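Local coordinates for protein succinate dehydrogenase subunit A (Mycolicibacterium smegmatis, PDB 7D6V) that probably oxidises succinate to fumarate on its bound FAD, as the flavoprotein subunit of a respiratory complex that passes the electrons on to quinone, at residues 68-73 and 122-127; 115-120 and 129-134; 232-237 and 583-588; 483-488 and 538-543. All blocks are in the same frame, centred on the assembly; numbering follows the deposited sequence.

Interaction 1. Residues 68-73 and 122-127; sequences QVHFGD and GGHTYP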
loop_
_atom_site.group_PDB
_atom_site.type_symbol
_atom_site.label_atom_id
_atom_site.label_comp_id
_atom_site.label_asym_id
_atom_site.label_seq_id
_atom_site.Cartn_x
_atom_site.Cartn_y
_atom_site.Cartn_z
ATOM N N GLN A 68 12.385 -31.517 2.648
ATOM C CA GLN A 68 13.806 -31.813 2.803
ATOM C C GLN A 68 14.664 -30.874 1.963
ATOM O O GLN A 68 15.701 -30.387 2.427
ATOM C CB GLN A 68 14.076 -33.267 2.423
ATOM C CG GLN A 68 13.585 -34.277 3.438
ATOM C CD GLN A 68 12.219 -34.835 3.097
ATOM O OE1 GLN A 68 11.453 -34.228 2.351
ATOM N NE2 GLN A 68 11.906 -36.000 3.645
ATOM N N VAL A 69 14.248 -30.614 0.722
ATOM C CA VAL A 69 15.000 -29.713 -0.147
ATOM C C VAL A 69 14.993 -28.297 0.416
ATOM O O VAL A 69 16.027 -27.621 0.449
ATOM C CB VAL A 69 14.432 -29.760 -1.577
ATOM C CG1 VAL A 69 15.172 -28.790 -2.477
ATOM C CG2 VAL A 69 14.517 -31.167 -2.130
ATOM N N HIS A 70 13.828 -27.831 0.868
ATOM C CA HIS A 70 13.732 -26.505 1.469
ATOM C C HIS A 70 14.568 -26.415 2.740
ATOM O O HIS A 70 15.215 -25.396 2.998
ATOM C CB HIS A 70 12.267 -26.180 1.754
ATOM C CG HIS A 70 12.009 -24.742 2.079
ATOM N ND1 HIS A 70 10.738 -24.235 2.234
ATOM C CD2 HIS A 70 12.854 -23.704 2.274
ATOM C CE1 HIS A 70 10.811 -22.948 2.513
ATOM N NE2 HIS A 70 12.084 -22.599 2.542
ATOM N N PHE A 71 14.564 -27.478 3.548
ATOM C CA PHE A 71 15.372 -27.502 4.762
ATOM C C PHE A 71 16.858 -27.406 4.438
ATOM O O PHE A 71 17.593 -26.649 5.081
ATOM C CB PHE A 71 15.067 -28.775 5.551
ATOM C CG PHE A 71 16.015 -29.036 6.685
ATOM C CD1 PHE A 71 15.982 -28.259 7.827
ATOM C CD2 PHE A 71 16.932 -30.067 6.610
ATOM C CE1 PHE A 71 16.846 -28.502 8.867
ATOM C CE2 PHE A 71 17.799 -30.312 7.647
ATOM C CZ PHE A 71 17.754 -29.529 8.779
ATOM N N GLY A 72 17.316 -28.165 3.442
ATOM C CA GLY A 72 18.710 -28.076 3.042
ATOM C C GLY A 72 19.072 -26.710 2.493
ATOM O O GLY A 72 20.161 -26.194 2.754
ATOM N N ASP A 73 18.162 -26.106 1.728
ATOM C CA ASP A 73 18.404 -24.766 1.206
ATOM C C ASP A 73 18.524 -23.749 2.331
ATOM O O ASP A 73 19.389 -22.867 2.291
ATOM C CB ASP A 73 17.284 -24.368 0.247
ATOM C CG ASP A 73 17.355 -25.108 -1.065
ATOM O OD1 ASP A 73 18.316 -25.874 -1.267
ATOM O OD2 ASP A 73 16.452 -24.925 -1.899
ATOM N N GLY A 122 16.897 -16.602 -5.478
ATOM C CA GLY A 122 18.321 -16.861 -5.410
ATOM C C GLY A 122 18.756 -18.179 -4.805
ATOM O O GLY A 122 19.310 -19.029 -5.509
ATOM N N GLY A 123 18.521 -18.367 -3.512
ATOM C CA GLY A 123 19.047 -19.523 -2.820
ATOM C C GLY A 123 18.176 -20.755 -2.793
ATOM O O GLY A 123 18.538 -21.734 -2.135
ATOM N N HIS A 124 17.044 -20.749 -3.486
ATOM C CA HIS A 124 16.126 -21.879 -3.495
ATOM C C HIS A 124 16.387 -22.763 -4.706
ATOM O O HIS A 124 16.625 -22.269 -5.811
ATOM C CB HIS A 124 14.676 -21.398 -3.497
ATOM C CG HIS A 124 14.360 -20.425 -2.404
ATOM N ND1 HIS A 124 13.925 -20.820 -1.159
ATOM C CD2 HIS A 124 14.414 -19.074 -2.372
ATOM C CE1 HIS A 124 13.724 -19.755 -0.407
ATOM N NE2 HIS A 124 14.013 -18.682 -1.119
ATOM N N THR A 125 16.342 -24.079 -4.488
ATOM C CA THR A 125 16.586 -25.026 -5.572
ATOM C C THR A 125 15.429 -25.062 -6.564
ATOM O O THR A 125 15.651 -25.249 -7.766
ATOM C CB THR A 125 16.839 -26.420 -4.997
ATOM O OG1 THR A 125 17.947 -26.367 -4.093
ATOM C CG2 THR A 125 17.154 -27.413 -6.101
ATOM N N TYR A 126 14.208 -24.869 -6.095
ATOM C CA TYR A 126 13.006 -24.988 -6.902
ATOM C C TYR A 126 12.146 -23.751 -6.708
ATOM O O TYR A 126 12.288 -23.041 -5.708
ATOM C CB TYR A 126 12.218 -26.249 -6.516
ATOM C CG TYR A 126 12.953 -27.537 -6.800
ATOM C CD1 TYR A 126 13.216 -28.444 -5.789
ATOM C CD2 TYR A 126 13.392 -27.838 -8.078
ATOM C CE1 TYR A 126 13.886 -29.616 -6.042
ATOM C CE2 TYR A 126 14.066 -29.009 -8.340
ATOM C CZ TYR A 126 14.308 -29.895 -7.319
ATOM O OH TYR A 126 14.979 -31.064 -7.577
ATOM N N PRO A 127 11.255 -23.451 -7.656
ATOM C CA PRO A 127 10.351 -22.305 -7.480
ATOM C C PRO A 127 9.429 -22.521 -6.291
ATOM O O PRO A 127 8.694 -23.508 -6.223
ATOM C CB PRO A 127 9.575 -22.258 -8.803
ATOM C CG PRO A 127 10.369 -23.075 -9.754
ATOM C CD PRO A 127 11.034 -24.127 -8.945
#

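Interaction 2. Residues 115-120 and 129-134; sequences KISQRN and LAHVGD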
loop_
_atom_site.group_PDB
_atom_site.type_symbol
_atom_site.label_atom_id
_atom_site.label_comp_id
_atom_site.label_asym_id
_atom_site.label_seq_id
_atom_site.Cartn_x
_atom_site.Cartn_y
_atom_site.Cartn_z
ATOM N N LYS A 115 -3.844 -23.214 -9.256
ATOM C CA LYS A 115 -3.157 -23.249 -7.977
ATOM C C LYS A 115 -2.418 -21.935 -7.753
ATOM O O LYS A 115 -2.465 -21.015 -8.569
ATOM C CB LYS A 115 -2.198 -24.438 -7.917
ATOM C CG LYS A 115 -2.819 -25.755 -8.309
ATOM C CD LYS A 115 -1.928 -26.913 -7.918
ATOM C CE LYS A 115 -2.569 -28.237 -8.280
ATOM N NZ LYS A 115 -2.050 -29.354 -7.451
ATOM N N ILE A 116 -1.724 -21.848 -6.626
ATOM C CA ILE A 116 -0.956 -20.655 -6.294
ATOM C C ILE A 116 0.338 -20.656 -7.098
ATOM O O ILE A 116 1.050 -21.665 -7.153
ATOM C CB ILE A 116 -0.677 -20.590 -4.785
ATOM C CG1 ILE A 116 -1.985 -20.448 -4.008
ATOM C CG2 ILE A 116 0.236 -19.431 -4.464
ATOM C CD1 ILE A 116 -1.799 -20.350 -2.516
ATOM N N SER A 117 0.639 -19.527 -7.732
ATOM C CA SER A 117 1.840 -19.398 -8.543
ATOM C C SER A 117 3.068 -19.210 -7.662
ATOM O O SER A 117 3.016 -18.528 -6.635
ATOM C CB SER A 117 1.698 -18.223 -9.509
ATOM O OG SER A 117 2.748 -18.208 -10.455
ATOM N N GLN A 118 4.180 -19.818 -8.074
ATOM C CA GLN A 118 5.432 -19.771 -7.331
ATOM C C GLN A 118 6.554 -19.321 -8.254
ATOM O O GLN A 118 6.677 -19.823 -9.374
ATOM C CB GLN A 118 5.761 -21.137 -6.724
ATOM C CG GLN A 118 4.759 -21.607 -5.686
ATOM C CD GLN A 118 5.045 -23.004 -5.186
ATOM O OE1 GLN A 118 5.083 -23.955 -5.960
ATOM N NE2 GLN A 118 5.247 -23.136 -3.884
ATOM N N ARG A 119 7.367 -18.379 -7.785
ATOM C CA ARG A 119 8.505 -17.876 -8.541
ATOM C C ARG A 119 9.808 -18.481 -8.038
ATOM O O ARG A 119 9.886 -19.043 -6.945
ATOM C CB ARG A 119 8.593 -16.350 -8.459
ATOM C CG ARG A 119 7.622 -15.618 -9.350
ATOM C CD ARG A 119 7.863 -14.122 -9.303
ATOM N NE ARG A 119 7.701 -13.587 -7.956
ATOM C CZ ARG A 119 7.707 -12.293 -7.662
ATOM N NH1 ARG A 119 7.856 -11.395 -8.622
ATOM N NH2 ARG A 119 7.554 -11.896 -6.407
ATOM N N ASN A 120 10.843 -18.343 -8.858
ATOM C CA ASN A 120 12.188 -18.746 -8.489
ATOM C C ASN A 120 12.928 -17.582 -7.846
ATOM O O ASN A 120 12.683 -16.415 -8.160
ATOM C CB ASN A 120 12.959 -19.246 -9.709
ATOM C CG ASN A 120 13.725 -20.516 -9.426
ATOM O OD1 ASN A 120 14.134 -20.768 -8.292
ATOM N ND2 ASN A 120 13.917 -21.333 -10.453
ATOM N N LEU A 129 8.245 -19.355 -4.163
ATOM C CA LEU A 129 7.760 -18.113 -3.569
ATOM C C LEU A 129 6.361 -17.813 -4.089
ATOM O O LEU A 129 6.188 -17.383 -5.230
ATOM C CB LEU A 129 8.726 -16.972 -3.860
ATOM C CG LEU A 129 9.817 -16.739 -2.811
ATOM C CD1 LEU A 129 10.810 -17.884 -2.790
ATOM C CD2 LEU A 129 10.527 -15.426 -3.065
ATOM N N ALA A 130 5.357 -18.042 -3.245
ATOM C CA ALA A 130 4.001 -17.621 -3.560
ATOM C C ALA A 130 3.926 -16.101 -3.555
ATOM O O ALA A 130 4.361 -15.454 -2.602
ATOM C CB ALA A 130 3.017 -18.205 -2.551
ATOM N N HIS A 131 3.358 -15.531 -4.613
ATOM C CA HIS A 131 3.441 -14.097 -4.833
ATOM C C HIS A 131 2.154 -13.583 -5.458
ATOM O O HIS A 131 1.355 -14.342 -6.009
ATOM C CB HIS A 131 4.621 -13.748 -5.745
ATOM C CG HIS A 131 4.472 -14.278 -7.134
ATOM N ND1 HIS A 131 4.068 -13.494 -8.191
ATOM C CD2 HIS A 131 4.638 -15.525 -7.634
ATOM C CE1 HIS A 131 4.007 -14.230 -9.285
ATOM N NE2 HIS A 131 4.348 -15.466 -8.974
ATOM N N VAL A 132 1.962 -12.272 -5.344
ATOM C CA VAL A 132 0.975 -11.530 -6.121
ATOM C C VAL A 132 1.618 -10.206 -6.528
ATOM O O VAL A 132 1.936 -9.375 -5.670
ATOM C CB VAL A 132 -0.351 -11.321 -5.364
ATOM C CG1 VAL A 132 -0.182 -10.501 -4.086
ATOM C CG2 VAL A 132 -1.369 -10.660 -6.271
ATOM N N GLY A 133 1.852 -10.030 -7.827
ATOM C CA GLY A 133 2.585 -8.866 -8.295
ATOM C C GLY A 133 3.913 -8.755 -7.583
ATOM O O GLY A 133 4.625 -9.746 -7.395
ATOM N N ASP A 134 4.253 -7.542 -7.165
ATOM C CA ASP A 134 5.210 -7.343 -6.084
ATOM C C ASP A 134 4.504 -6.553 -4.988
ATOM O O ASP A 134 4.780 -5.372 -4.769
ATOM C CB ASP A 134 6.456 -6.612 -6.592
ATOM C CG ASP A 134 7.287 -7.458 -7.534
ATOM O OD1 ASP A 134 7.273 -8.698 -7.396
ATOM O OD2 ASP A 134 7.953 -6.882 -8.419
#

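Interaction 3. Residues 232-237 and 583-588; sequences LALRAG and CRVSGG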
loop_
_atom_site.group_PDB
_atom_site.type_symbol
_atom_site.label_atom_id
_atom_site.label_comp_id
_atom_site.label_asym_id
_atom_site.label_seq_id
_atom_site.Cartn_x
_atom_site.Cartn_y
_atom_site.Cartn_z
ATOM N N LEU A 232 13.021 -4.931 25.367
ATOM C CA LEU A 232 11.992 -5.306 26.332
ATOM C C LEU A 232 12.276 -6.673 26.939
ATOM O O LEU A 232 12.273 -6.834 28.163
ATOM C CB LEU A 232 10.617 -5.289 25.663
ATOM C CG LEU A 232 9.901 -3.941 25.596
ATOM C CD1 LEU A 232 8.643 -4.045 24.756
ATOM C CD2 LEU A 232 9.574 -3.451 26.988
ATOM N N ALA A 233 12.538 -7.672 26.094
ATOM C CA ALA A 233 12.866 -9.003 26.591
ATOM C C ALA A 233 14.184 -8.998 27.345
ATOM O O ALA A 233 14.334 -9.692 28.359
ATOM C CB ALA A 233 12.919 -9.996 25.432
ATOM N N LEU A 234 15.146 -8.206 26.876
ATOM C CA LEU A 234 16.454 -8.186 27.509
ATOM C C LEU A 234 16.376 -7.589 28.911
ATOM O O LEU A 234 17.049 -8.063 29.833
ATOM C CB LEU A 234 17.416 -7.414 26.608
ATOM C CG LEU A 234 18.912 -7.407 26.861
ATOM C CD1 LEU A 234 19.455 -8.815 26.744
ATOM C CD2 LEU A 234 19.566 -6.507 25.847
ATOM N N ARG A 235 15.543 -6.562 29.098
ATOM C CA ARG A 235 15.341 -5.987 30.424
ATOM C C ARG A 235 14.395 -6.819 31.281
ATOM O O ARG A 235 14.472 -6.756 32.512
ATOM C CB ARG A 235 14.816 -4.554 30.308
ATOM C CG ARG A 235 15.836 -3.558 29.785
ATOM C CD ARG A 235 15.372 -2.120 29.970
ATOM N NE ARG A 235 14.128 -1.838 29.262
ATOM C CZ ARG A 235 14.062 -1.243 28.078
ATOM N NH1 ARG A 235 12.887 -1.028 27.507
ATOM N NH2 ARG A 235 15.170 -0.863 27.463
ATOM N N ALA A 236 13.499 -7.593 30.663
ATOM C CA ALA A 236 12.649 -8.488 31.438
ATOM C C ALA A 236 13.430 -9.681 31.962
ATOM O O ALA A 236 13.062 -10.258 32.990
ATOM C CB ALA A 236 11.466 -8.959 30.596
ATOM N N GLY A 237 14.497 -10.070 31.272
ATOM C CA GLY A 237 15.372 -11.098 31.796
ATOM C C GLY A 237 15.650 -12.228 30.832
ATOM O O GLY A 237 16.257 -13.235 31.205
ATOM N N CYS A 583 23.637 -12.823 24.583
ATOM C CA CYS A 583 23.715 -11.553 25.300
ATOM C C CYS A 583 22.722 -11.506 26.459
ATOM O O CYS A 583 21.590 -11.982 26.338
ATOM C CB CYS A 583 23.439 -10.381 24.355
ATOM S SG CYS A 583 24.445 -10.353 22.862
ATOM N N ARG A 584 23.142 -10.909 27.577
ATOM C CA ARG A 584 22.288 -10.786 28.754
ATOM C C ARG A 584 22.574 -9.468 29.463
ATOM O O ARG A 584 23.607 -8.837 29.245
ATOM C CB ARG A 584 22.491 -11.950 29.728
ATOM C CG ARG A 584 21.556 -13.119 29.517
ATOM C CD ARG A 584 22.047 -14.333 30.274
ATOM N NE ARG A 584 21.609 -15.581 29.660
ATOM C CZ ARG A 584 22.425 -16.578 29.338
ATOM N NH1 ARG A 584 23.724 -16.473 29.569
ATOM N NH2 ARG A 584 21.942 -17.679 28.783
ATOM N N VAL A 585 21.640 -9.064 30.329
ATOM C CA VAL A 585 21.739 -7.826 31.099
ATOM C C VAL A 585 22.427 -8.096 32.430
ATOM O O VAL A 585 22.126 -9.082 33.111
ATOM C CB VAL A 585 20.345 -7.207 31.317
ATOM C CG1 VAL A 585 20.361 -6.248 32.489
ATOM C CG2 VAL A 585 19.893 -6.489 30.078
ATOM N N SER A 586 23.351 -7.208 32.810
ATOM C CA SER A 586 24.065 -7.315 34.080
ATOM C C SER A 586 23.469 -6.420 35.164
ATOM O O SER A 586 23.032 -6.921 36.204
ATOM C CB SER A 586 25.547 -6.987 33.874
ATOM O OG SER A 586 26.184 -8.013 33.139
ATOM N N GLY A 587 23.441 -5.115 34.952
ATOM C CA GLY A 587 22.810 -4.217 35.905
ATOM C C GLY A 587 23.404 -2.817 35.938
ATOM O O GLY A 587 24.593 -2.599 35.733
ATOM N N GLY A 588 22.550 -1.845 36.265
ATOM C CA GLY A 588 22.892 -0.433 36.264
ATOM C C GLY A 588 22.037 0.374 35.305
ATOM O O GLY A 588 22.241 0.330 34.091
#

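Interaction 4. Residues 483-488 and 538-543; sequences TLHAEL and IDMRNM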
loop_
_atom_site.group_PDB
_atom_site.type_symbol
_atom_site.label_atom_id
_atom_site.label_comp_id
_atom_site.label_asym_id
_atom_site.label_seq_id
_atom_site.Cartn_x
_atom_site.Cartn_y
_atom_site.Cartn_z
ATOM N N THR A 483 19.452 15.104 17.889
ATOM C CA THR A 483 20.904 15.162 17.764
ATOM C C THR A 483 21.550 13.871 18.252
ATOM O O THR A 483 22.442 13.319 17.593
ATOM C CB THR A 483 21.437 16.368 18.539
ATOM O OG1 THR A 483 21.024 17.572 17.886
ATOM C CG2 THR A 483 22.952 16.336 18.621
ATOM N N LEU A 484 21.101 13.367 19.403
ATOM C CA LEU A 484 21.642 12.120 19.932
ATOM C C LEU A 484 21.356 10.957 18.992
ATOM O O LEU A 484 22.220 10.101 18.766
ATOM C CB LEU A 484 21.051 11.837 21.313
ATOM C CG LEU A 484 21.637 12.542 22.536
ATOM C CD1 LEU A 484 20.701 12.387 23.720
ATOM C CD2 LEU A 484 23.007 12.014 22.879
ATOM N N HIS A 485 20.140 10.908 18.443
ATOM C CA HIS A 485 19.788 9.841 17.516
ATOM C C HIS A 485 20.664 9.881 16.271
ATOM O O HIS A 485 21.134 8.839 15.799
ATOM C CB HIS A 485 18.313 9.943 17.138
ATOM C CG HIS A 485 17.841 8.838 16.248
ATOM N ND1 HIS A 485 16.837 9.008 15.319
ATOM C CD2 HIS A 485 18.232 7.546 16.146
ATOM C CE1 HIS A 485 16.631 7.869 14.684
ATOM N NE2 HIS A 485 17.465 6.966 15.168
ATOM N N ALA A 486 20.892 11.077 15.724
ATOM C CA ALA A 486 21.743 11.202 14.546
ATOM C C ALA A 486 23.174 10.779 14.847
ATOM O O ALA A 486 23.819 10.119 14.023
ATOM C CB ALA A 486 21.705 12.636 14.023
ATOM N N GLU A 487 23.693 11.155 16.018
ATOM C CA GLU A 487 25.052 10.751 16.373
ATOM C C GLU A 487 25.160 9.239 16.513
ATOM O O GLU A 487 26.133 8.631 16.047
ATOM C CB GLU A 487 25.491 11.448 17.658
ATOM C CG GLU A 487 25.599 12.952 17.519
ATOM C CD GLU A 487 26.289 13.598 18.697
ATOM O OE1 GLU A 487 26.813 12.861 19.556
ATOM O OE2 GLU A 487 26.309 14.845 18.764
ATOM N N LEU A 488 24.163 8.609 17.143
ATOM C CA LEU A 488 24.159 7.154 17.240
ATOM C C LEU A 488 24.120 6.509 15.864
ATOM O O LEU A 488 24.839 5.536 15.602
ATOM C CB LEU A 488 22.969 6.680 18.073
ATOM C CG LEU A 488 22.709 5.173 18.012
ATOM C CD1 LEU A 488 23.751 4.418 18.807
ATOM C CD2 LEU A 488 21.316 4.837 18.505
ATOM N N ILE A 538 12.171 8.268 24.310
ATOM C CA ILE A 538 11.891 6.971 24.918
ATOM C C ILE A 538 12.540 5.845 24.117
ATOM O O ILE A 538 13.135 4.927 24.689
ATOM C CB ILE A 538 10.372 6.765 25.063
ATOM C CG1 ILE A 538 9.794 7.772 26.053
ATOM C CG2 ILE A 538 10.063 5.353 25.524
ATOM C CD1 ILE A 538 8.292 7.879 25.989
ATOM N N ASP A 539 12.438 5.896 22.785
ATOM C CA ASP A 539 13.021 4.857 21.935
ATOM C C ASP A 539 14.542 4.811 22.010
ATOM O O ASP A 539 15.138 3.761 21.727
ATOM C CB ASP A 539 12.604 5.066 20.479
ATOM C CG ASP A 539 11.120 4.873 20.259
ATOM O OD1 ASP A 539 10.539 3.949 20.866
ATOM O OD2 ASP A 539 10.537 5.636 19.461
ATOM N N MET A 540 15.180 5.931 22.357
ATOM C CA MET A 540 16.635 5.993 22.321
ATOM C C MET A 540 17.278 5.030 23.311
ATOM O O MET A 540 18.379 4.536 23.056
ATOM C CB MET A 540 17.101 7.421 22.590
ATOM C CG MET A 540 17.399 8.227 21.334
ATOM S SD MET A 540 18.562 7.412 20.228
ATOM C CE MET A 540 20.105 7.763 21.061
ATOM N N ARG A 541 16.619 4.737 24.435
ATOM C CA ARG A 541 17.218 3.821 25.403
ATOM C C ARG A 541 17.256 2.392 24.866
ATOM O O ARG A 541 18.267 1.689 25.014
ATOM C CB ARG A 541 16.472 3.909 26.740
ATOM C CG ARG A 541 15.103 3.251 26.779
ATOM C CD ARG A 541 14.364 3.555 28.070
ATOM N NE ARG A 541 14.861 2.787 29.207
ATOM C CZ ARG A 541 14.127 1.926 29.907
ATOM N NH1 ARG A 541 12.860 1.717 29.585
ATOM N NH2 ARG A 541 14.660 1.277 30.929
ATOM N N ASN A 542 16.179 1.960 24.204
ATOM C CA ASN A 542 16.184 0.662 23.545
ATOM C C ASN A 542 17.226 0.619 22.439
ATOM O O ASN A 542 17.937 -0.382 22.282
ATOM C CB ASN A 542 14.801 0.353 22.979
ATOM C CG ASN A 542 13.700 0.562 23.989
ATOM O OD1 ASN A 542 13.848 0.225 25.161
ATOM N ND2 ASN A 542 12.588 1.123 23.542
ATOM N N MET A 543 17.326 1.698 21.661
ATOM C CA MET A 543 18.313 1.725 20.586
ATOM C C MET A 543 19.732 1.628 21.133
ATOM O O MET A 543 20.569 0.913 20.574
ATOM C CB MET A 543 18.136 2.983 19.738
ATOM C CG MET A 543 17.159 2.800 18.593
ATOM S SD MET A 543 17.099 4.187 17.450
ATOM C CE MET A 543 15.943 5.265 18.285
#

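Interaction 1. Residues 68-73 and 122-127
Mixed polar and aromatic packing sets one side of helix 67-76, through V69, H70 and D73, against G123-Y126 in the loop that joins strands 118-119 and 129-130. The carboxylate of D73 faces the backbone N and hydroxyl of T125. T125 OG1 donates to D73 OD1 (2.9 Å), meeting the syn lone pair on the side of the second oxygen; the hydroxyl is held there by a chi1 of -58°, which keeps OG1 beside its own backbone N. A second link, from the amide N of T125 to D73 OD2, is less certain because the position of that oxygen is doubtful. R76 also pairs with OD1 in a salt bridge, and R128 pairs with the less certain OD2. All of this lies in the FAD-binding domain of the succinate dehydrogenase/fumarate reductase flavoprotein family, and the side chain of H124 comes to about 8 Å from the cofactor. H124 presents its ring edge to the face of H70 in an offset edge-to-face pair, with centroids 6.0 Å apart and planes at 69°. Each imidazole is fixed by a bond beyond the pair: H70 NE2 to N427 OD1, and H124 NE2 to the carbonyl of G425. One turn before D73, V69 supplies the apolar part. Its CG1 lies 3.8 Å from T125 CB and 3.9 Å from CD1 of Y126, crossing both side chains at about a right angle. T125 CG2 sits over the centre of one face of the Y126 ring, 3.8 Å above its plane.

Interaction 2. Residues 115-120 and 129-134
R119 lays its side chain over one face of H131 and ends on D134. Its CG makes a CH-pi contact 3.6 Å from the imidazole centroid, and farther out the guanidinium stacks on the same ring, planes 24° apart. Beyond the ring, NH1 forms a salt bridge to D134 OD1 (3.0 Å), which lies in the guanidinium plane and offers its syn lone pair; a weak bond from NH2 reaches the same oxygen. A bend at chi3 (-60°) lets the arginine cross the imidazole with its guanidinium flat on the ring, while a chi1 of 65° turns the ring of H131 toward it. Behind these side chains, the main chains of R119 and L129 exchange two hydrogen bonds, R119 N to L129 O (3.0 Å) and L129 N to R119 O (3.2 Å). Q118 and A130 form the next, non-hydrogen-bonded pair, with side chains on the other face of the sheet, and I116 CG2 packs on A130 CB at 3.6 Å. In the outer shell, D109 binds the backbone of S117 and H131 and, through its carboxylate, G133 N. The pattern is that of an antiparallel beta hairpin, extended by strand 54-55 into a small three-stranded sheet of the FAD-binding domain, with L129 about 6 Å from the flavin cofactor.

Interaction 3. Residues 232-237 and 583-588
L234 and V585 join two sequence-distant parts of the flavoprotein fold: helix 230-236 of the FAD-binding domain, and strand 582-585 from the C-terminal family region, which pairs with strand 594-597 in a two-stranded antiparallel sheet. The short helix and strand axes approach to 7.7 Å at 58°, and the contact between them is small. Its apolar core is a single meeting of branches, L234 CG against V585 CG2 at 3.5 Å, the two side chains crossing obliquely. In V585 this methyl stands beside the backbone N and faces the helix. L234 is also packed by L545 and C549 of helix 532-556 and by D594 of the partner strand. Polar groups act outside the pair. R235, whose CB points away from the strand, gives NH1 to N542 OD1 and has a long, weak ion pair with E176; its side chain is about 8 Å from the FAD. The strand is secured through its backbone, C583 bonding with L240 and R584 with V595. The helix ends at A236, and G237 beyond it has positive phi. The remaining contacts set side-chain methyls against backbone: V585 CG2 lies over the helix carbonyl L234 O at 3.3 Å, and L234 CD1 lies against the strand backbone before V585, 4.0 Å from R584 CA and 3.8 Å from C583 O.

Interaction 4. Residues 483-488 and 538-543
H485 and L488 of helix 481-495 face M540 and M543 of helix 532-556, and the two methionines do most of the bridging. The segments run nearly parallel, crossing at 23°, but their axes stay 10.7 Å apart, so long side chains have to fill the gap. M540 does so folded up: bends at chi2 and chi3 bring its sulfur against the first helix, SD 3.8 Å from H485 CA, and bring the methyl to the backbone of L484. That CE lies 3.9 Å from the carbonyl O of L484 and is flanked by L484 CB and L488 CD2; L488 and M540 slide past one another in opposite directions. M543 takes another shape, running straight through chi2 (-172°) and bending at chi3, which places SD 3.6 Å from H485 NE2; the two side chains cross at about a right angle. H485 has CG anti to its main-chain nitrogen (chi1 -177°), and its ring lies beside both thioethers. Each makes a Met-aromatic contact, SD of M543 4.3 Å and SD of M540 4.9 Å from the ring centroid, both approaching obliquely. The imidazole is anchored by NE2, bonded to the carbonyl of K214 in a loop. L488 CD2 packs on M543 CB at 3.9 Å. Neighbouring helices extend the packing: L484 and L488 also pack on L515 of helix 502-518, with L512 of that helix against L488, while H485 and M543 both touch L536, a turn before M540 on helix 532-556.

How the interactions relate
From the N terminus, interaction 1 opens at helix 67-76 and closes at the loop 122-127. Interaction 2 opens at 115-120, before that closure, and ends at 129-134, so the two cross; they abut where H124 packs on L129 and P127 on R119, joining helix and hairpin in one corner of the FAD-binding domain. Interaction 3 closes by far the longest loop, from helix 230-236 to strand 582-585, bringing the C-terminal region back to that domain. Interaction 4 falls within this span, tying helix 481-495 to helix 532-556. The second pair lies across the chain's centre from the first, with centres 37 to 41 Å apart.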